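Local coordinates for putative protein (Aquifex aeolicus, PDB 1T6T), which is of unknown function but carries a Toprim domain related to that of RNase M5, so it may act on nucleic acid, at residues B[42-46]-B[47-51]; B[96-99]-B[100-104]. One frame throughout, in Å; residues are numbered along the deposited sequence.

Both contacts are local, each within one unbroken run of chain, contact 1 round a turn and contact 2 along a helix, and they lie on opposite sides of the chain's centre, with centres 21 Å and nearest atoms about 11 Å apart. Contact 1 turns the chain out of an outermost strand of the parallel sheet toward helix 51-58 and lies where the second subunit docks; contact 2 winds up the short helix 96-101, and no other chain of the assembly touches it. Both are partly buried, contact 2 having more exposed residues. A lysine ammonium grips backbone and carboxylate in contact 1, whereas in contact 2 it meets a neutral amide and shares a water with an arginine.

Contact 1: B[42-46]-B[47-51]; sequences NVIDL and SGKRY
Ile-44, in the middle of the short strand 43-45, lays its CG2 methyl against the aliphatic end of Lys-49, 4.0 Å from CE, the two side chains crossing at about a right angle. Asp-45 takes the lysine's charged tip. Lys-49 NZ gives a 2.7 Å hydrogen bond to the backbone O of Asp-45, lying in the carbonyl plane, and a weak one of 3.1 Å to OD1 that is part of a salt bridge. The lysine chain runs straight until its last torsion, where a bend (chi4 64°) swings NZ onto both oxygens. The other carboxylate oxygen, OD2, receives a 2.6 Å bond from water 1, which also donates to Ser-47 O. Leu-46 opens a type II beta turn, closed by Lys-49 N on Leu-46 O at 2.9 Å, with Gly-48 at a positive phi of 91°. Leu-46 CB starts off away from 47-51, but with CG anti to the backbone N (chi1 -167°) the methyls reach Tyr-51, CD2 at the ring edge, 4.1 Å from CE1. Ser-47 OG and Tyr-51 OH each bond across the dimer, to Tyr-51 and Ser-47 of the second subunit. The turn links edge strand 43-45 of the parallel Toprim sheet to helix 51-58 and lies against Glu-27, just past strand 23-26. Backbone bonds pair 43-45 with 23-26, Ile-44 and Leu-46 pack on helix 51-58, and Tyr-51 reaches helix 73-88.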
ATOM      1  N   ASN B  42      11.213   4.503 -15.828  1.00 11.83           N
ATOM      2  CA  ASN B  42      10.320   3.412 -16.210  1.00 10.76           C
ATOM      3  C   ASN B  42       9.862   2.685 -14.952  1.00 11.64           C
ATOM      4  O   ASN B  42      10.246   1.545 -14.693  1.00 10.27           O
ATOM      5  CB  ASN B  42      11.051   2.465 -17.172  1.00 12.16           C
ATOM      6  CG  ASN B  42      10.126   1.449 -17.815  1.00 11.81           C
ATOM      7  OD1 ASN B  42       8.908   1.637 -17.863  1.00 11.75           O
ATOM      8  ND2 ASN B  42      10.704   0.369 -18.330  1.00 11.73           N
ATOM      9  N   VAL B  43       9.010   3.365 -14.189  1.00 12.17           N
ATOM     10  CA  VAL B  43       8.518   2.852 -12.917  1.00 11.02           C
ATOM     11  C   VAL B  43       7.007   2.993 -12.786  1.00 10.50           C
ATOM     12  O   VAL B  43       6.430   3.991 -13.213  1.00 10.61           O
ATOM     13  CB  VAL B  43       9.168   3.631 -11.741  1.00 11.65           C
ATOM     14  CG1 VAL B  43       8.711   3.051 -10.404  1.00 10.76           C
ATOM     15  CG2 VAL B  43      10.682   3.585 -11.853  1.00 12.74           C
ATOM     16  N   ILE B  44       6.373   1.984 -12.203  1.00  9.55           N
ATOM     17  CA  ILE B  44       4.934   2.022 -11.970  1.00 10.81           C
ATOM     18  C   ILE B  44       4.716   1.888 -10.472  1.00 11.27           C
ATOM     19  O   ILE B  44       5.277   0.990  -9.840  1.00 12.77           O
ATOM     20  CB  ILE B  44       4.186   0.851 -12.655  1.00 11.17           C
ATOM     21  CG1 ILE B  44       4.259   0.993 -14.176  1.00 12.07           C
ATOM     22  CG2 ILE B  44       2.718   0.829 -12.195  1.00 12.74           C
ATOM     23  CD1 ILE B  44       3.589  -0.149 -14.916  1.00 14.24           C
ATOM     24  N   ASP B  45       3.923   2.789  -9.905  1.00 11.42           N
ATOM     25  CA  ASP B  45       3.617   2.718  -8.478  1.00 12.79           C
ATOM     26  C   ASP B  45       2.263   2.028  -8.330  1.00 12.91           C
ATOM     27  O   ASP B  45       1.295   2.385  -9.003  1.00 13.57           O
ATOM     28  CB  ASP B  45       3.622   4.120  -7.845  1.00 13.88           C
ATOM     29  CG  ASP B  45       2.738   5.117  -8.579  1.00 19.35           C
ATOM     30  OD1 ASP B  45       2.668   5.082  -9.825  1.00 22.16           O
ATOM     31  OD2 ASP B  45       2.125   5.962  -7.896  1.00 20.26           O
ATOM     32  N   LEU B  46       2.212   1.027  -7.456  1.00 11.13           N
ATOM     33  CA  LEU B  46       1.013   0.222  -7.244  1.00 11.96           C
ATOM     34  C   LEU B  46      -0.146   0.865  -6.477  1.00 11.44           C
ATOM     35  O   LEU B  46      -1.309   0.630  -6.802  1.00 12.31           O
ATOM     36  CB  LEU B  46       1.413  -1.090  -6.557  1.00 12.92           C
ATOM     37  CG  LEU B  46       0.403  -2.236  -6.502  1.00 16.88           C
ATOM     38  CD1 LEU B  46       0.073  -2.713  -7.912  1.00 17.88           C
ATOM     39  CD2 LEU B  46       0.989  -3.377  -5.681  1.00 18.05           C
ATOM     40  N   SER B  47       0.151   1.662  -5.457  1.00 13.68           N
ATOM     41  CA  SER B  47      -0.924   2.277  -4.684  1.00 13.97           C
ATOM     42  C   SER B  47      -1.865   3.059  -5.590  1.00 13.57           C
ATOM     43  O   SER B  47      -1.426   3.848  -6.427  1.00 13.92           O
ATOM     44  CB  SER B  47      -0.355   3.203  -3.606  1.00 17.69           C
ATOM     45  OG  SER B  47      -1.404   3.728  -2.804  1.00 20.77           O
ATOM     46  N   GLY B  48      -3.163   2.829  -5.426  1.00 14.02           N
ATOM     47  CA  GLY B  48      -4.137   3.518  -6.249  1.00 13.02           C
ATOM     48  C   GLY B  48      -4.473   2.743  -7.511  1.00 12.58           C
ATOM     49  O   GLY B  48      -5.231   3.221  -8.357  1.00 12.45           O
ATOM     50  N   LYS B  49      -3.903   1.549  -7.650  1.00 11.66           N
ATOM     51  CA  LYS B  49      -4.171   0.710  -8.814  1.00 12.30           C
ATOM     52  C   LYS B  49      -4.604  -0.698  -8.408  1.00 12.24           C
ATOM     53  O   LYS B  49      -4.236  -1.186  -7.339  1.00 11.74           O
ATOM     54  CB  LYS B  49      -2.920   0.592  -9.700  1.00 12.45           C
ATOM     55  CG  LYS B  49      -2.351   1.916 -10.205  1.00 11.77           C
ATOM     56  CD  LYS B  49      -1.187   1.671 -11.167  1.00 13.90           C
ATOM     57  CE  LYS B  49      -0.648   2.968 -11.765  1.00 14.94           C
ATOM     58  NZ  LYS B  49      -0.054   3.877 -10.746  1.00 14.45           N
ATOM     59  N   ARG B  50      -5.408  -1.342  -9.250  1.00 12.64           N
ATOM     60  CA  ARG B  50      -5.812  -2.723  -8.995  1.00 12.13           C
ATOM     61  C   ARG B  50      -4.592  -3.509  -9.465  1.00 13.44           C
ATOM     62  O   ARG B  50      -3.857  -3.036 -10.333  1.00 11.76           O
ATOM     63  CB  ARG B  50      -7.017  -3.106  -9.852  1.00 14.35           C
ATOM     64  CG  ARG B  50      -8.242  -2.246  -9.617  1.00 15.14           C
ATOM     65  CD  ARG B  50      -9.272  -2.472 -10.704  1.00 20.11           C
ATOM     66  NE  ARG B  50     -10.447  -1.625 -10.526  1.00 18.91           N
ATOM     67  CZ  ARG B  50     -11.451  -1.556 -11.393  1.00 22.46           C
ATOM     68  NH1 ARG B  50     -11.423  -2.286 -12.504  1.00 21.14           N
ATOM     69  NH2 ARG B  50     -12.484  -0.760 -11.153  1.00 21.22           N
ATOM     70  N   TYR B  51      -4.360  -4.690  -8.905  1.00 13.06           N
ATOM     71  CA  TYR B  51      -3.206  -5.467  -9.329  1.00 14.66           C
ATOM     72  C   TYR B  51      -3.331  -5.736 -10.826  1.00 15.40           C
ATOM     73  O   TYR B  51      -2.342  -5.692 -11.558  1.00 14.81           O
ATOM     74  CB  TYR B  51      -3.121  -6.790  -8.559  1.00 16.75           C
ATOM     75  CG  TYR B  51      -3.152  -6.631  -7.053  1.00 19.97           C
ATOM     76  CD1 TYR B  51      -2.415  -5.633  -6.422  1.00 20.47           C
ATOM     77  CD2 TYR B  51      -3.921  -7.483  -6.260  1.00 21.10           C
ATOM     78  CE1 TYR B  51      -2.440  -5.484  -5.038  1.00 22.06           C
ATOM     79  CE2 TYR B  51      -3.953  -7.344  -4.876  1.00 23.79           C
ATOM     80  CZ  TYR B  51      -3.211  -6.342  -4.271  1.00 22.15           C
ATOM     81  OH  TYR B  51      -3.246  -6.195  -2.903  1.00 24.15           O
TER
HETATM   82  O   HOH W   1       0.739   5.594  -5.754  1.00 22.42           O

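Contact 2: B[96-99]-B[100-104]; sequences NFRN and FLKKW
Asn-99 and Lys-102 lie side by side, pointing the same way, and meet at their polar ends. Lys-102 NZ donates to Asn-99 OD1 over 2.9 Å, arriving from above the amide plane, 40° out of it. Extended beyond CG, the lysine carries its methylenes along Asn-99, Lys-102 CG 3.5 Å from Asn-99 O and Lys-102 CE 3.3 Å from Asn-99 OD1. That same backbone O takes the N-H of Lys-102, a bond from residue i+3 back to i. NZ has a second partner in water 2, 3.0 Å away, which also accepts a weak bond from Arg-98 NH1 in the plane of the guanidinium. The water thus joins two cationic groups whose nitrogens, Arg-98 NH1 and Lys-102 NZ, stand 4.3 Å apart.

Phe-100 gives its backbone N to Asn-96 O at 3.0 Å, a regular helical bond, and its CB lies close to the carbonyl oxygens of Asn-96 and Phe-97. With CG anti to the backbone N (chi1 -151°), the ring turns away from 96-99. Lys-103 CE sits 3.7 Å above the centre of one face, and Trp-104 CZ3 comes in at the edge.

Arg-98, bonded to the carbonyls of Phe-69 and Asp-70 and salt-bridged to Glu-76, ties helix 96-101 to the loop after strand 64-67, whose Asp-Leu-Asp sequence is consistent with the Toprim DxD motif. Asp-94, the last residue of strand 92-94, accepts the N-H of Asn-96 with its side-chain OD1. Phe-97, Phe-100 and Leu-101 all pack against helix 8-18, whose Trp-11 also donates its indole N-H to Phe-97 O, while Leu-101 further touches Ile-106 and Ile-109.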
ATOM      1  N   ASN B  96      16.228 -10.003  -8.471  1.00 16.08           N
ATOM      2  CA  ASN B  96      17.644  -9.815  -8.182  1.00 17.56           C
ATOM      3  C   ASN B  96      18.001  -8.474  -7.558  1.00 15.98           C
ATOM      4  O   ASN B  96      18.822  -8.416  -6.652  1.00 16.72           O
ATOM      5  CB  ASN B  96      18.485 -10.021  -9.445  1.00 21.43           C
ATOM      6  CG  ASN B  96      18.385 -11.434  -9.985  1.00 25.11           C
ATOM      7  OD1 ASN B  96      18.376 -12.401  -9.226  1.00 27.28           O
ATOM      8  ND2 ASN B  96      18.320 -11.559 -11.303  1.00 27.42           N
ATOM      9  N   PHE B  97      17.398  -7.393  -8.036  1.00 14.75           N
ATOM     10  CA  PHE B  97      17.713  -6.080  -7.489  1.00 13.10           C
ATOM     11  C   PHE B  97      17.237  -5.929  -6.058  1.00 13.19           C
ATOM     12  O   PHE B  97      17.959  -5.408  -5.204  1.00 14.21           O
ATOM     13  CB  PHE B  97      17.120  -4.986  -8.378  1.00 13.83           C
ATOM     14  CG  PHE B  97      17.883  -4.780  -9.652  1.00 12.25           C
ATOM     15  CD1 PHE B  97      19.055  -4.028  -9.662  1.00 16.15           C
ATOM     16  CD2 PHE B  97      17.454  -5.369 -10.836  1.00 14.31           C
ATOM     17  CE1 PHE B  97      19.791  -3.867 -10.837  1.00 16.16           C
ATOM     18  CE2 PHE B  97      18.182  -5.216 -12.016  1.00 15.33           C
ATOM     19  CZ  PHE B  97      19.353  -4.463 -12.014  1.00 17.18           C
ATOM     20  N   ARG B  98      16.021  -6.389  -5.795  1.00 12.45           N
ATOM     21  CA  ARG B  98      15.468  -6.310  -4.454  1.00 13.17           C
ATOM     22  C   ARG B  98      16.264  -7.213  -3.512  1.00 13.90           C
ATOM     23  O   ARG B  98      16.595  -6.816  -2.397  1.00 13.29           O
ATOM     24  CB  ARG B  98      13.996  -6.734  -4.464  1.00 11.71           C
ATOM     25  CG  ARG B  98      13.320  -6.647  -3.101  1.00 10.61           C
ATOM     26  CD  ARG B  98      11.813  -6.827  -3.229  1.00 14.25           C
ATOM     27  NE  ARG B  98      11.120  -6.686  -1.948  1.00 15.10           N
ATOM     28  CZ  ARG B  98      10.922  -7.676  -1.086  1.00 17.56           C
ATOM     29  NH1 ARG B  98      11.362  -8.896  -1.361  1.00 17.30           N
ATOM     30  NH2 ARG B  98      10.272  -7.450   0.049  1.00 17.23           N
ATOM     31  N   ASN B  99      16.570  -8.424  -3.961  1.00 15.89           N
ATOM     32  CA  ASN B  99      17.319  -9.352  -3.119  1.00 17.26           C
ATOM     33  C   ASN B  99      18.709  -8.841  -2.780  1.00 17.34           C
ATOM     34  O   ASN B  99      19.237  -9.141  -1.710  1.00 18.20           O
ATOM     35  CB  ASN B  99      17.425 -10.730  -3.777  1.00 18.19           C
ATOM     36  CG  ASN B  99      16.107 -11.472  -3.783  1.00 18.40           C
ATOM     37  OD1 ASN B  99      15.214 -11.185  -2.979  1.00 18.56           O
ATOM     38  ND2 ASN B  99      15.979 -12.441  -4.679  1.00 19.80           N
ATOM     39  N   PHE B 100      19.303  -8.073  -3.685  1.00 17.57           N
ATOM     40  CA  PHE B 100      20.634  -7.537  -3.442  1.00 19.72           C
ATOM     41  C   PHE B 100      20.626  -6.562  -2.262  1.00 19.46           C
ATOM     42  O   PHE B 100      21.570  -6.524  -1.471  1.00 19.94           O
ATOM     43  CB  PHE B 100      21.161  -6.828  -4.690  1.00 22.42           C
ATOM     44  CG  PHE B 100      22.658  -6.853  -4.803  1.00 28.03           C
ATOM     45  CD1 PHE B 100      23.311  -7.986  -5.280  1.00 30.32           C
ATOM     46  CD2 PHE B 100      23.419  -5.760  -4.398  1.00 29.74           C
ATOM     47  CE1 PHE B 100      24.706  -8.032  -5.350  1.00 32.06           C
ATOM     48  CE2 PHE B 100      24.812  -5.797  -4.463  1.00 30.64           C
ATOM     49  CZ  PHE B 100      25.455  -6.936  -4.940  1.00 31.19           C
ATOM     50  N   LEU B 101      19.554  -5.784  -2.138  1.00 16.84           N
ATOM     51  CA  LEU B 101      19.439  -4.813  -1.056  1.00 17.40           C
ATOM     52  C   LEU B 101      19.368  -5.462   0.323  1.00 18.80           C
ATOM     53  O   LEU B 101      19.639  -4.812   1.336  1.00 18.44           O
ATOM     54  CB  LEU B 101      18.201  -3.929  -1.261  1.00 17.21           C
ATOM     55  CG  LEU B 101      18.157  -3.039  -2.508  1.00 17.49           C
ATOM     56  CD1 LEU B 101      16.847  -2.256  -2.531  1.00 15.71           C
ATOM     57  CD2 LEU B 101      19.344  -2.091  -2.509  1.00 17.09           C
ATOM     58  N   LYS B 102      19.003  -6.738   0.366  1.00 18.56           N
ATOM     59  CA  LYS B 102      18.889  -7.445   1.634  1.00 20.95           C
ATOM     60  C   LYS B 102      20.213  -7.528   2.392  1.00 22.38           C
ATOM     61  O   LYS B 102      20.225  -7.773   3.599  1.00 22.29           O
ATOM     62  CB  LYS B 102      18.335  -8.851   1.400  1.00 20.81           C
ATOM     63  CG  LYS B 102      16.907  -8.860   0.876  1.00 20.48           C
ATOM     64  CD  LYS B 102      16.429 -10.273   0.581  1.00 21.57           C
ATOM     65  CE  LYS B 102      14.975 -10.278   0.147  1.00 22.82           C
ATOM     66  NZ  LYS B 102      14.507 -11.651  -0.182  1.00 23.03           N
ATOM     67  N   LYS B 103      21.322  -7.313   1.689  1.00 22.06           N
ATOM     68  CA  LYS B 103      22.636  -7.374   2.317  1.00 25.08           C
ATOM     69  C   LYS B 103      23.069  -6.029   2.890  1.00 24.69           C
ATOM     70  O   LYS B 103      24.053  -5.953   3.626  1.00 24.33           O
ATOM     71  CB  LYS B 103      23.687  -7.863   1.314  1.00 27.93           C
ATOM     72  CG  LYS B 103      24.009  -6.867   0.207  1.00 33.39           C
ATOM     73  CD  LYS B 103      25.020  -7.438  -0.784  1.00 38.24           C
ATOM     74  CE  LYS B 103      24.445  -8.622  -1.549  1.00 40.03           C
ATOM     75  NZ  LYS B 103      25.455  -9.255  -2.443  1.00 43.49           N
ATOM     76  N   TRP B 104      22.339  -4.969   2.558  1.00 21.56           N
ATOM     77  CA  TRP B 104      22.682  -3.642   3.054  1.00 21.24           C
ATOM     78  C   TRP B 104      21.658  -3.114   4.046  1.00 19.44           C
ATOM     79  O   TRP B 104      20.586  -3.691   4.218  1.00 18.41           O
ATOM     80  CB  TRP B 104      22.834  -2.652   1.893  1.00 22.46           C
ATOM     81  CG  TRP B 104      23.927  -3.028   0.933  1.00 25.61           C
ATOM     82  CD1 TRP B 104      25.111  -3.640   1.236  1.00 26.45           C
ATOM     83  CD2 TRP B 104      23.947  -2.795  -0.480  1.00 27.16           C
ATOM     84  NE1 TRP B 104      25.865  -3.804   0.099  1.00 26.36           N
ATOM     85  CE2 TRP B 104      25.176  -3.294  -0.969  1.00 28.24           C
ATOM     86  CE3 TRP B 104      23.046  -2.212  -1.382  1.00 27.34           C
ATOM     87  CZ2 TRP B 104      25.529  -3.226  -2.323  1.00 30.13           C
ATOM     88  CZ3 TRP B 104      23.396  -2.145  -2.728  1.00 29.00           C
ATOM     89  CH2 TRP B 104      24.629  -2.650  -3.184  1.00 29.83           C
TER
HETATM   90  O   HOH W   2      11.647 -12.109  -0.792  1.00 28.08           O